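Long-range contacts in 1-pyrroline-5-carboxylate dehydrogenase (Thermus thermophilus, PDB 1UZB), which probably catalyses the oxidation of 1-pyrroline-5-carboxylate, by way of its open-chain semialdehyde, to glutamate with a nicotinamide coenzyme: residues Asn257-Leu262 with Tyr286-Gly291; Thr441-Thr446 with Lys489-Asn494; Gly177-Pro182 with Thr191-Gly196; Pro182-Val187 with Gln320-Ala325. One frame throughout, in Å; residues are numbered along the deposited sequence. Where two conformers were deposited one is given.

Contact 1. Residues Asn257-Leu262 with Tyr286-Gly291; sequences NFTGSL and YVETGG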
loop_
_atom_site.group_PDB
_atom_site.type_symbol
_atom_site.label_atom_id
_atom_site.label_comp_id
_atom_site.label_asym_id
_atom_site.label_seq_id
_atom_site.Cartn_x
_atom_site.Cartn_y
_atom_site.Cartn_z
ATOM N N ASN A 257 23.979 -7.172 -25.917
ATOM C CA ASN A 257 23.658 -8.075 -24.822
ATOM C C ASN A 257 24.424 -9.354 -25.157
ATOM O O ASN A 257 24.144 -10.009 -26.162
ATOM C CB ASN A 257 22.146 -8.317 -24.766
ATOM C CG ASN A 257 21.683 -8.831 -23.414
ATOM O OD1 ASN A 257 22.448 -8.866 -22.448
ATOM N ND2 ASN A 257 20.418 -9.229 -23.341
ATOM N N PHE A 258 25.401 -9.689 -24.323
ATOM C CA PHE A 258 26.250 -10.846 -24.562
ATOM C C PHE A 258 26.393 -11.800 -23.392
ATOM O O PHE A 258 26.483 -11.384 -22.237
ATOM C CB PHE A 258 27.651 -10.363 -24.959
ATOM C CG PHE A 258 28.695 -11.448 -24.969
ATOM C CD1 PHE A 258 28.851 -12.270 -26.077
ATOM C CD2 PHE A 258 29.530 -11.636 -23.869
ATOM C CE1 PHE A 258 29.826 -13.264 -26.096
ATOM C CE2 PHE A 258 30.512 -12.631 -23.874
ATOM C CZ PHE A 258 30.659 -13.444 -24.989
ATOM N N THR A 259 26.422 -13.089 -23.716
ATOM C CA THR A 259 26.634 -14.140 -22.732
ATOM C C THR A 259 27.565 -15.126 -23.427
ATOM O O THR A 259 27.246 -15.639 -24.499
ATOM C CB THR A 259 25.325 -14.850 -22.326
ATOM O OG1 THR A 259 24.438 -13.905 -21.713
ATOM C CG2 THR A 259 25.620 -15.965 -21.327
ATOM N N GLY A 260 28.726 -15.357 -22.824
ATOM C CA GLY A 260 29.702 -16.267 -23.398
ATOM C C GLY A 260 31.015 -16.229 -22.636
ATOM O O GLY A 260 31.041 -15.923 -21.442
ATOM N N SER A 261 32.112 -16.519 -23.331
ATOM C CA SER A 261 33.429 -16.550 -22.705
ATOM C C SER A 261 33.967 -15.180 -22.307
ATOM O O SER A 261 33.616 -14.153 -22.893
ATOM C CB SER A 261 34.442 -17.216 -23.638
ATOM O OG SER A 261 34.736 -16.370 -24.735
ATOM N N LEU A 262 34.840 -15.183 -21.307
ATOM C CA LEU A 262 35.451 -13.955 -20.824
ATOM C C LEU A 262 36.310 -13.325 -21.916
ATOM O O LEU A 262 36.337 -12.107 -22.072
ATOM C CB LEU A 262 36.309 -14.248 -19.592
ATOM C CG LEU A 262 37.119 -13.076 -19.030
ATOM C CD1 LEU A 262 36.190 -11.925 -18.673
ATOM C CD2 LEU A 262 37.896 -13.534 -17.808
ATOM N N TYR A 286 26.116 -5.234 -22.025
ATOM C CA TYR A 286 25.862 -6.085 -20.875
ATOM C C TYR A 286 26.508 -7.420 -21.188
ATOM O O TYR A 286 26.263 -8.001 -22.242
ATOM C CB TYR A 286 24.352 -6.228 -20.662
ATOM C CG TYR A 286 23.522 -5.070 -21.193
ATOM C CD1 TYR A 286 23.026 -5.083 -22.495
ATOM C CD2 TYR A 286 23.238 -3.961 -20.395
ATOM C CE1 TYR A 286 22.266 -4.024 -22.989
ATOM C CE2 TYR A 286 22.477 -2.897 -20.881
ATOM C CZ TYR A 286 21.991 -2.935 -22.179
ATOM O OH TYR A 286 21.219 -1.902 -22.668
ATOM N N VAL A 287 27.364 -7.890 -20.287
ATOM C CA VAL A 287 28.054 -9.148 -20.515
ATOM C C VAL A 287 28.041 -10.093 -19.314
ATOM O O VAL A 287 28.207 -9.669 -18.170
ATOM C CB VAL A 287 29.525 -8.894 -20.930
ATOM C CG1 VAL A 287 29.577 -7.980 -22.150
ATOM C CG2 VAL A 287 30.294 -8.275 -19.775
ATOM N N GLU A 288 27.807 -11.374 -19.589
ATOM C CA GLU A 288 27.821 -12.427 -18.571
ATOM C C GLU A 288 28.942 -13.301 -19.111
ATOM O O GLU A 288 28.805 -13.901 -20.180
ATOM C CB GLU A 288 26.488 -13.184 -18.543
ATOM C CG GLU A 288 26.285 -14.084 -17.324
ATOM C CD GLU A 288 26.646 -15.539 -17.578
ATOM O OE1 GLU A 288 27.851 -15.862 -17.677
ATOM O OE2 GLU A 288 25.714 -16.363 -17.684
ATOM N N THR A 289 30.041 -13.372 -18.367
ATOM C CA THR A 289 31.237 -14.068 -18.821
ATOM C C THR A 289 31.760 -15.313 -18.111
ATOM O O THR A 289 32.971 -15.553 -18.103
ATOM C CB THR A 289 32.379 -13.050 -18.910
ATOM O OG1 THR A 289 32.379 -12.245 -17.722
ATOM C CG2 THR A 289 32.186 -12.142 -20.115
ATOM N N GLY A 290 30.868 -16.096 -17.521
ATOM C CA GLY A 290 31.291 -17.323 -16.865
ATOM C C GLY A 290 31.860 -17.197 -15.469
ATOM O O GLY A 290 31.776 -16.144 -14.843
ATOM N N GLY A 291 32.434 -18.290 -14.973
ATOM C CA GLY A 291 33.011 -18.279 -13.642
ATOM C C GLY A 291 33.854 -19.501 -13.324
ATOM O O GLY A 291 34.051 -20.374 -14.169
HETATM O O HOH W 1 29.290 -17.266 -20.184
HETATM O O HOH W 2 34.936 -17.270 -18.835
#

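Contact 2. Residues Thr441-Thr446 with Lys489-Asn494; sequences TPYGLT and KLSGTN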
loop_
_atom_site.group_PDB
_atom_site.type_symbol
_atom_site.label_atom_id
_atom_site.label_comp_id
_atom_site.label_asym_id
_atom_site.label_seq_id
_atom_site.Cartn_x
_atom_site.Cartn_y
_atom_site.Cartn_z
ATOM N N THR A 441 39.859 -15.869 -7.035
ATOM C CA THR A 441 39.825 -16.177 -8.465
ATOM C C THR A 441 39.370 -14.868 -9.096
ATOM O O THR A 441 38.896 -13.971 -8.400
ATOM C CB THR A 441 38.809 -17.287 -8.878
ATOM O OG1 THR A 441 37.487 -16.737 -8.954
ATOM C CG2 THR A 441 38.842 -18.445 -7.906
ATOM N N PRO A 442 39.520 -14.729 -10.418
ATOM C CA PRO A 442 39.095 -13.484 -11.072
ATOM C C PRO A 442 37.581 -13.400 -11.260
ATOM O O PRO A 442 37.060 -12.361 -11.670
ATOM C CB PRO A 442 39.810 -13.540 -12.423
ATOM C CG PRO A 442 40.965 -14.485 -12.193
ATOM C CD PRO A 442 40.347 -15.540 -11.322
ATOM N N TYR A 443 36.885 -14.489 -10.947
ATOM C CA TYR A 443 35.439 -14.575 -11.135
ATOM C C TYR A 443 34.598 -14.391 -9.876
ATOM O O TYR A 443 35.121 -14.214 -8.783
ATOM C CB TYR A 443 35.091 -15.925 -11.755
ATOM C CG TYR A 443 35.656 -16.147 -13.140
ATOM C CD1 TYR A 443 36.780 -16.954 -13.346
ATOM C CD2 TYR A 443 35.029 -15.596 -14.257
ATOM C CE1 TYR A 443 37.256 -17.211 -14.635
ATOM C CE2 TYR A 443 35.493 -15.846 -15.543
ATOM C CZ TYR A 443 36.602 -16.654 -15.726
ATOM O OH TYR A 443 37.029 -16.919 -17.010
ATOM N N GLY A 444 33.279 -14.450 -10.049
ATOM C CA GLY A 444 32.374 -14.300 -8.922
ATOM C C GLY A 444 30.927 -14.532 -9.326
ATOM O O GLY A 444 30.056 -13.701 -9.059
ATOM N N LEU A 445 30.655 -15.668 -9.961
ATOM C CA LEU A 445 29.300 -15.955 -10.416
ATOM C C LEU A 445 28.477 -16.771 -9.419
ATOM O O LEU A 445 27.570 -16.231 -8.788
ATOM C CB LEU A 445 29.343 -16.647 -11.783
ATOM C CG LEU A 445 27.996 -16.829 -12.494
ATOM C CD1 LEU A 445 27.221 -15.515 -12.510
ATOM C CD2 LEU A 445 28.236 -17.321 -13.913
ATOM N N THR A 446 28.766 -18.062 -9.283
ATOM C CA THR A 446 28.024 -18.871 -8.320
ATOM C C THR A 446 28.954 -19.495 -7.300
ATOM O O THR A 446 30.167 -19.576 -7.501
ATOM C CB THR A 446 27.235 -20.025 -8.979
ATOM O OG1 THR A 446 28.150 -20.948 -9.578
ATOM C CG2 THR A 446 26.276 -19.497 -10.029
ATOM N N LYS A 489 32.840 -9.259 -10.420
ATOM C CA LYS A 489 34.176 -9.347 -10.989
ATOM C C LYS A 489 34.199 -9.752 -12.462
ATOM O O LYS A 489 33.392 -9.259 -13.245
ATOM C CB LYS A 489 35.008 -10.300 -10.119
ATOM C CG LYS A 489 35.207 -9.749 -8.700
ATOM C CD LYS A 489 35.510 -10.829 -7.671
ATOM C CE LYS A 489 36.785 -11.584 -7.985
ATOM N NZ LYS A 489 37.041 -12.617 -6.934
ATOM N N LEU A 490 35.107 -10.641 -12.858
ATOM C CA LEU A 490 35.165 -10.997 -14.268
ATOM C C LEU A 490 34.084 -11.957 -14.751
ATOM O O LEU A 490 34.181 -12.525 -15.843
ATOM C CB LEU A 490 36.573 -11.482 -14.642
ATOM C CG LEU A 490 37.611 -10.349 -14.558
ATOM C CD1 LEU A 490 38.950 -10.839 -15.097
ATOM C CD2 LEU A 490 37.138 -9.129 -15.347
ATOM N N SER A 491 33.047 -12.135 -13.934
ATOM C CA SER A 491 31.916 -12.960 -14.335
ATOM C C SER A 491 30.928 -12.069 -15.091
ATOM O O SER A 491 29.907 -12.543 -15.584
ATOM C CB SER A 491 31.239 -13.596 -13.122
ATOM O OG SER A 491 32.046 -14.649 -12.627
ATOM N N GLY A 492 31.232 -10.776 -15.180
ATOM C CA GLY A 492 30.353 -9.897 -15.928
ATOM C C GLY A 492 29.969 -8.573 -15.311
ATOM O O GLY A 492 30.557 -8.124 -14.327
ATOM N N THR A 493 28.952 -7.955 -15.901
ATOM C CA THR A 493 28.461 -6.653 -15.468
ATOM C C THR A 493 27.311 -6.691 -14.457
ATOM O O THR A 493 26.710 -5.662 -14.166
ATOM C CB THR A 493 28.029 -5.823 -16.690
ATOM O OG1 THR A 493 27.193 -6.624 -17.534
ATOM C CG2 THR A 493 29.244 -5.373 -17.482
ATOM N N ASN A 494 27.018 -7.873 -13.921
ATOM C CA ASN A 494 25.958 -8.045 -12.928
ATOM C C ASN A 494 24.565 -7.697 -13.446
ATOM O O ASN A 494 23.745 -7.143 -12.714
ATOM C CB ASN A 494 26.266 -7.221 -11.663
ATOM C CG ASN A 494 25.429 -7.648 -10.461
ATOM O OD1 ASN A 494 24.646 -6.866 -9.924
ATOM N ND2 ASN A 494 25.599 -8.896 -10.034
#

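Contact 3. Residues Gly177-Pro182 with Thr191-Gly196; sequences GVVIAP and TGMIVG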
loop_
_atom_site.group_PDB
_atom_site.type_symbol
_atom_site.label_atom_id
_atom_site.label_comp_id
_atom_site.label_asym_id
_atom_site.label_seq_id
_atom_site.Cartn_x
_atom_site.Cartn_y
_atom_site.Cartn_z
ATOM N N GLY A 177 19.417 -3.133 -30.975
ATOM C CA GLY A 177 20.655 -3.664 -30.433
ATOM C C GLY A 177 20.942 -5.071 -30.915
ATOM O O GLY A 177 20.146 -5.673 -31.638
ATOM N N VAL A 178 22.094 -5.599 -30.518
ATOM C CA VAL A 178 22.475 -6.941 -30.920
ATOM C C VAL A 178 22.599 -7.875 -29.720
ATOM O O VAL A 178 23.076 -7.482 -28.645
ATOM C CB VAL A 178 23.813 -6.933 -31.716
ATOM C CG1 VAL A 178 24.923 -6.316 -30.878
ATOM C CG2 VAL A 178 24.184 -8.353 -32.138
ATOM N N VAL A 179 22.135 -9.104 -29.916
ATOM C CA VAL A 179 22.196 -10.143 -28.901
ATOM C C VAL A 179 23.139 -11.231 -29.408
ATOM O O VAL A 179 22.988 -11.723 -30.528
ATOM C CB VAL A 179 20.795 -10.754 -28.647
ATOM C CG1 VAL A 179 20.914 -12.071 -27.888
ATOM C CG2 VAL A 179 19.945 -9.769 -27.859
ATOM N N ILE A 180 24.117 -11.589 -28.585
ATOM C CA ILE A 180 25.087 -12.624 -28.925
ATOM C C ILE A 180 24.883 -13.698 -27.862
ATOM O O ILE A 180 25.309 -13.548 -26.714
ATOM C CB ILE A 180 26.521 -12.053 -28.890
ATOM C CG1 ILE A 180 26.639 -10.945 -29.944
ATOM C CG2 ILE A 180 27.544 -13.154 -29.157
ATOM C CD1 ILE A 180 27.951 -10.208 -29.937
ATOM N N ALA A 181 24.210 -14.774 -28.261
ATOM C CA ALA A 181 23.853 -15.868 -27.361
ATOM C C ALA A 181 24.832 -17.034 -27.265
ATOM O O ALA A 181 25.647 -17.261 -28.156
ATOM C CB ALA A 181 22.469 -16.394 -27.738
ATOM N N PRO A 182 24.744 -17.801 -26.168
ATOM C CA PRO A 182 25.602 -18.957 -25.911
ATOM C C PRO A 182 25.009 -20.254 -26.449
ATOM O O PRO A 182 23.817 -20.326 -26.756
ATOM C CB PRO A 182 25.682 -18.973 -24.394
ATOM C CG PRO A 182 24.275 -18.636 -24.023
ATOM C CD PRO A 182 23.928 -17.493 -24.978
ATOM N N THR A 191 16.473 -16.912 -25.648
ATOM C CA THR A 191 15.161 -16.290 -25.510
ATOM C C THR A 191 15.148 -15.110 -24.539
ATOM O O THR A 191 14.649 -14.030 -24.871
ATOM C CB THR A 191 14.123 -17.320 -25.042
ATOM O OG1 THR A 191 13.981 -18.339 -26.038
ATOM C CG2 THR A 191 12.776 -16.658 -24.815
ATOM N N GLY A 192 15.695 -15.310 -23.344
ATOM C CA GLY A 192 15.713 -14.246 -22.355
ATOM C C GLY A 192 16.418 -12.981 -22.802
ATOM O O GLY A 192 15.925 -11.866 -22.595
ATOM N N MET A 193 17.580 -13.151 -23.420
ATOM C CA MET A 193 18.376 -12.021 -23.885
ATOM C C MET A 193 17.687 -11.202 -24.968
ATOM O O MET A 193 17.979 -10.016 -25.142
ATOM C CB MET A 193 19.723 -12.510 -24.413
ATOM C CG MET A 193 20.598 -13.173 -23.373
ATOM S SD MET A 193 22.155 -13.704 -24.101
ATOM C CE MET A 193 22.989 -12.174 -24.036
ATOM N N ILE A 194 16.777 -11.844 -25.696
ATOM C CA ILE A 194 16.031 -11.195 -26.768
ATOM C C ILE A 194 14.733 -10.555 -26.275
ATOM O O ILE A 194 14.496 -9.365 -26.495
ATOM C CB ILE A 194 15.647 -12.210 -27.876
ATOM C CG1 ILE A 194 16.903 -12.736 -28.574
ATOM C CG2 ILE A 194 14.699 -11.561 -28.881
ATOM C CD1 ILE A 194 16.623 -13.860 -29.546
ATOM N N VAL A 195 13.900 -11.340 -25.594
ATOM C CA VAL A 195 12.607 -10.832 -25.154
ATOM C C VAL A 195 12.640 -9.784 -24.053
ATOM O O VAL A 195 11.703 -9.000 -23.934
ATOM C CB VAL A 195 11.641 -11.993 -24.753
ATOM C CG1 VAL A 195 11.479 -12.958 -25.923
ATOM C CG2 VAL A 195 12.149 -12.722 -23.524
ATOM N N GLY A 196 13.702 -9.756 -23.255
ATOM C CA GLY A 196 13.791 -8.748 -22.210
ATOM C C GLY A 196 13.825 -7.369 -22.851
ATOM O O GLY A 196 12.964 -6.525 -22.584
#

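Contact 4. Residues Pro182-Val187 with Gln320-Ala325; sequences PWNFPV and QKCSAA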
loop_
_atom_site.group_PDB
_atom_site.type_symbol
_atom_site.label_atom_id
_atom_site.label_comp_id
_atom_site.label_asym_id
_atom_site.label_seq_id
_atom_site.Cartn_x
_atom_site.Cartn_y
_atom_site.Cartn_z
ATOM N N PRO A 182 24.744 -17.801 -26.168
ATOM C CA PRO A 182 25.602 -18.957 -25.911
ATOM C C PRO A 182 25.009 -20.254 -26.449
ATOM O O PRO A 182 23.817 -20.326 -26.756
ATOM C CB PRO A 182 25.682 -18.973 -24.394
ATOM C CG PRO A 182 24.275 -18.636 -24.023
ATOM C CD PRO A 182 23.928 -17.493 -24.978
ATOM N N TRP A 183 25.849 -21.279 -26.557
ATOM C CA TRP A 183 25.398 -22.576 -27.041
ATOM C C TRP A 183 24.942 -23.500 -25.919
ATOM O O TRP A 183 24.242 -24.477 -26.177
ATOM C CB TRP A 183 26.503 -23.287 -27.841
ATOM C CG TRP A 183 27.841 -23.373 -27.152
ATOM C CD1 TRP A 183 28.913 -22.553 -27.353
ATOM C CD2 TRP A 183 28.255 -24.339 -26.171
ATOM N NE1 TRP A 183 29.969 -22.947 -26.567
ATOM C CE2 TRP A 183 29.593 -24.039 -25.831
ATOM C CE3 TRP A 183 27.627 -25.429 -25.549
ATOM C CZ2 TRP A 183 30.317 -24.787 -24.896
ATOM C CZ3 TRP A 183 28.350 -26.176 -24.618
ATOM C CH2 TRP A 183 29.680 -25.849 -24.303
ATOM N N ASN A 184 25.314 -23.199 -24.677
ATOM C CA ASN A 184 24.945 -24.094 -23.583
ATOM C C ASN A 184 23.493 -24.005 -23.107
ATOM O O ASN A 184 22.964 -24.972 -22.561
ATOM C CB ASN A 184 25.942 -23.951 -22.423
ATOM C CG ASN A 184 25.802 -22.649 -21.670
ATOM O OD1 ASN A 184 25.378 -21.630 -22.216
ATOM N ND2 ASN A 184 26.185 -22.672 -20.400
ATOM N N PHE A 185 22.857 -22.856 -23.309
ATOM C CA PHE A 185 21.441 -22.681 -22.981
ATOM C C PHE A 185 20.884 -21.921 -24.175
ATOM O O PHE A 185 20.441 -20.781 -24.056
ATOM C CB PHE A 185 21.249 -21.885 -21.690
ATOM C CG PHE A 185 21.582 -22.666 -20.455
ATOM C CD1 PHE A 185 22.873 -22.658 -19.938
ATOM C CD2 PHE A 185 20.613 -23.448 -19.831
ATOM C CE1 PHE A 185 23.197 -23.423 -18.815
ATOM C CE2 PHE A 185 20.926 -24.216 -18.711
ATOM C CZ PHE A 185 22.223 -24.202 -18.203
ATOM N N PRO A 186 20.896 -22.569 -25.354
ATOM C CA PRO A 186 20.431 -22.022 -26.629
ATOM C C PRO A 186 18.948 -21.757 -26.806
ATOM O O PRO A 186 18.533 -21.228 -27.837
ATOM C CB PRO A 186 20.984 -23.012 -27.640
ATOM C CG PRO A 186 20.845 -24.295 -26.929
ATOM C CD PRO A 186 21.281 -23.985 -25.513
ATOM N N VAL A 187 18.142 -22.156 -25.831
ATOM C CA VAL A 187 16.724 -21.843 -25.895
ATOM C C VAL A 187 16.480 -20.823 -24.782
ATOM O O VAL A 187 16.032 -19.715 -25.043
ATOM C CB VAL A 187 15.817 -23.075 -25.682
ATOM C CG1 VAL A 187 14.352 -22.642 -25.704
ATOM C CG2 VAL A 187 16.062 -24.095 -26.782
ATOM N N GLN A 320 29.234 -28.060 -18.539
ATOM C CA GLN A 320 29.243 -26.954 -19.490
ATOM C C GLN A 320 28.272 -25.856 -19.085
ATOM O O GLN A 320 27.385 -25.470 -19.846
ATOM C CB GLN A 320 28.909 -27.474 -20.891
ATOM C CG GLN A 320 29.887 -28.534 -21.379
ATOM C CD GLN A 320 29.479 -29.149 -22.700
ATOM O OE1 GLN A 320 30.224 -29.100 -23.679
ATOM N NE2 GLN A 320 28.289 -29.742 -22.733
ATOM N N LYS A 321 28.446 -25.360 -17.864
ATOM C CA LYS A 321 27.599 -24.297 -17.338
ATOM C C LYS A 321 28.469 -23.254 -16.659
ATOM O O LYS A 321 29.459 -23.583 -16.000
ATOM C CB LYS A 321 26.611 -24.850 -16.309
ATOM C CG LYS A 321 25.700 -25.943 -16.828
ATOM C CD LYS A 321 24.684 -26.344 -15.777
ATOM C CE LYS A 321 23.798 -27.460 -16.291
ATOM N NZ LYS A 321 22.780 -27.846 -15.277
ATOM N N CYS A 322 28.096 -21.992 -16.818
ATOM C CA CYS A 322 28.837 -20.910 -16.189
ATOM C C CYS A 322 28.682 -20.994 -14.677
ATOM O O CYS A 322 29.483 -20.434 -13.933
ATOM C CB CYS A 322 28.322 -19.564 -16.692
ATOM S SG CYS A 322 28.516 -19.362 -18.463
ATOM N N SER A 323 27.651 -21.715 -14.239
ATOM C CA SER A 323 27.345 -21.898 -12.822
ATOM C C SER A 323 27.863 -23.221 -12.254
ATOM O O SER A 323 27.710 -23.483 -11.062
ATOM C CB SER A 323 25.828 -21.858 -12.623
ATOM O OG SER A 323 25.214 -22.935 -13.320
ATOM N N ALA A 324 28.459 -24.056 -13.101
ATOM C CA ALA A 324 28.947 -25.364 -12.672
ATOM C C ALA A 324 29.993 -25.342 -11.567
ATOM O O ALA A 324 30.875 -24.480 -11.536
ATOM C CB ALA A 324 29.504 -26.125 -13.875
ATOM N N ALA A 325 29.894 -26.299 -10.654
ATOM C CA ALA A 325 30.883 -26.406 -9.595
ATOM C C ALA A 325 32.134 -27.029 -10.211
ATOM O O ALA A 325 32.136 -28.210 -10.557
ATOM C CB ALA A 325 30.366 -27.289 -8.466
HETATM O O HOH W 3 25.714 -21.182 -18.231
#

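Contact 1. Residues Asn257-Leu262 with Tyr286-Gly291
Phe258 and Val287 sit side by side on parallel neighbouring strands, the two arms of a beta-alpha-beta unit completed by helix 262-272. Three backbone bonds zip the strands: Phe258 N to Tyr286 O (2.8 Å), Glu288 N to Phe258 O, and Gly260 N to Glu288 O (3.0 Å). Phe258 can be followed outward. Its CB passes 3.9 Å from Tyr286 O; CG, turned away from the backbone N (chi1 169°), sends the ring along its own chain toward Gly260. CD2 then meets Val287 CB at 4.0 Å, and CE2 reaches the Thr289 methyl CG2 at 4.1 Å, both close to the ring plane. One face takes Gly260 N, 3.3 Å above the plane and offset toward the rim. A glycine suits that place, since a CB there would run into Phe258 CZ. Val264 and Ile268 also pack on the ring. Ser261, at the N-cap, weakly accepts from Val264 N, and this glycine-serine start is consistent with the turn facing the coenzyme diphosphate in aldehyde dehydrogenases. Glu288, probably the general base as in relatives, has OE1 held by Gly290 N. One water accepts from Leu262 N at 3.2 Å and donates to Thr289 O at 2.7 Å.

Contact 2. Residues Thr441-Thr446 with Lys489-Asn494
A loop-to-loop seam beside the catalytic sheet of the aldehyde dehydrogenase fold brings Lys489, Leu490 and Ser491 against the chain from Thr441 to Leu445. Lys489 reaches across with its ammonium group: NZ donates to Thr441 O at 2.7 Å, arriving 21° out of the carbonyl plane, and more weakly to Tyr443 O at 3.1 Å. A bend at chi3 (61°) folds the chain so that CE also lies against both oxygens. Pro442 O, between these two carbonyls in sequence, accepts from Leu490 N at 2.9 Å in its carbonyl plane, so three successive carbonyls of one loop are met by the other. A methionine in place of Lys489 would probably leave the carbonyls of Thr441 and Tyr443 without the charged donor that NZ supplies. The loop has its own brace, an ST turn in which Thr441 OG1 accepts from Tyr443 N. It leads into strand 446-450 of the seven-stranded sheet, while Ser491 ties the seam to the loop after strand 284-288. Ser491 OG accepts from Gly444 N at 2.9 Å in a nearly straight bond (171°) and is also hydrogen-bonded to Gly290 O; a small hydroxyl that can accept and donate at once fits this double duty. Beside the bonds, Pro442 CB makes a nonpolar contact with Leu490 CD1 at 3.9 Å. Separately, CD2 of the Tyr443 ring passes the carbonyl oxygen Leu490 O at 3.6 Å. Trp281 of a second subunit packs on Leu490, and a diol molecule, probably from the crystallisation liquor, lies about 4 Å from the side chain of Pro442.

Contact 3. Residues Gly177-Pro182 with Thr191-Gly196
Val179 is the bump on the strand that meets the helix, pressing into the shallow hollow between Met193 and Ile194. The strand and helix segments run nearly antiparallel (168°), with axes 8.7 Å apart. The two valine methyls divide the surface between them: CG1 lies against Met193 CB at 3.7 Å and Ile194 CG1 at 4.1 Å, while CG2 rests on the backbone carbonyl, 3.4 Å from Met193 O. A branched residue suits this place because one side chain covers both side-chain and main-chain relief. An alanine here would take away both methyls and is likely to open a gap against Met193 CB and Ile194. Farther along the strand the roles reverse, and Met193 is the projection. The extended chi2 carries SD to 4.3 Å from Ala181 CA, and the bend at chi3 (82°) then brings the methyl CE to 3.8 Å from Ile180 O. The flexible thioether follows the backbone where the strand ends; Thr259 also touches it. Phe220 and Phe223 pack on Ile194, and Val204 on Val179. Such helix-on-sheet packing belongs to the beta-alpha-beta unit of strand 165-180, helix 188-199 and strand 203-207, part of the Rossmann-like coenzyme domain of aldehyde dehydrogenases.

Contact 4. Residues Pro182-Val187 with Gln320-Ala325
Asn184 and Gln320 bring two irregular loops together, CA to CA 6.6 Å, just before the second enters a type I beta turn from Lys321 to Ala324. The Asn184 amide spans the gap: ND2 donates to Gln320 O at 3.1 Å, the acceptor close to the amide plane, the donor tilted 27° from the carbonyl plane. CG stands between its own backbone N and carbonyl carbon (chi1 72°), directing the amide at the other loop. The far corner of the Trp183 indole touches the Gln320 side chain, CH2 to OE1 at 3.4 Å, ring and amide planes 63° apart. OE1 accepts a hydrogen bond from Val364 N. Phe185 offers its ring edge to the aliphatic part of Lys321, CZ to CD at 4.1 Å, while Lys321 NZ forms a salt bridge with Glu130. The ring also takes Lys126 as cation-pi partner, so an aromatic serves both lysines. One water accepts from both Asn184 ND2 (2.7 Å) and Cys322 N (2.9 Å). Aldehyde dehydrogenases form their oxyanion hole from an asparagine amide and the nucleophilic cysteine's backbone N-H. Two donors converging on one oxygen are consistent with that site, the water probably standing in for the substrate oxygen.

Overall arrangement
Contact 1 is central to the group: the centres of contacts 2, 4 and 3 lie about 9, 11 and 12 Å from its own. It joins contact 3 through the sheet, where Asn257 N lies 2.9 Å from Val178 O, and contact 2 through Thr289 OG1, 2.6 Å from Leu490 O. Contacts 2 and 3 do not touch. Contact 4 shares Pro182 with contact 3, which leads into the probable oxyanion loop, and Thr446 OG1 of contact 2 reaches Ser323 O at 3.0 Å. Contacts 1 and 4 meet in the probable active site, with Glu288 OE1 3.6 Å from Cys322 SG in the conformers given, each residue having two. Contacts 1 and 2 also touch a second subunit.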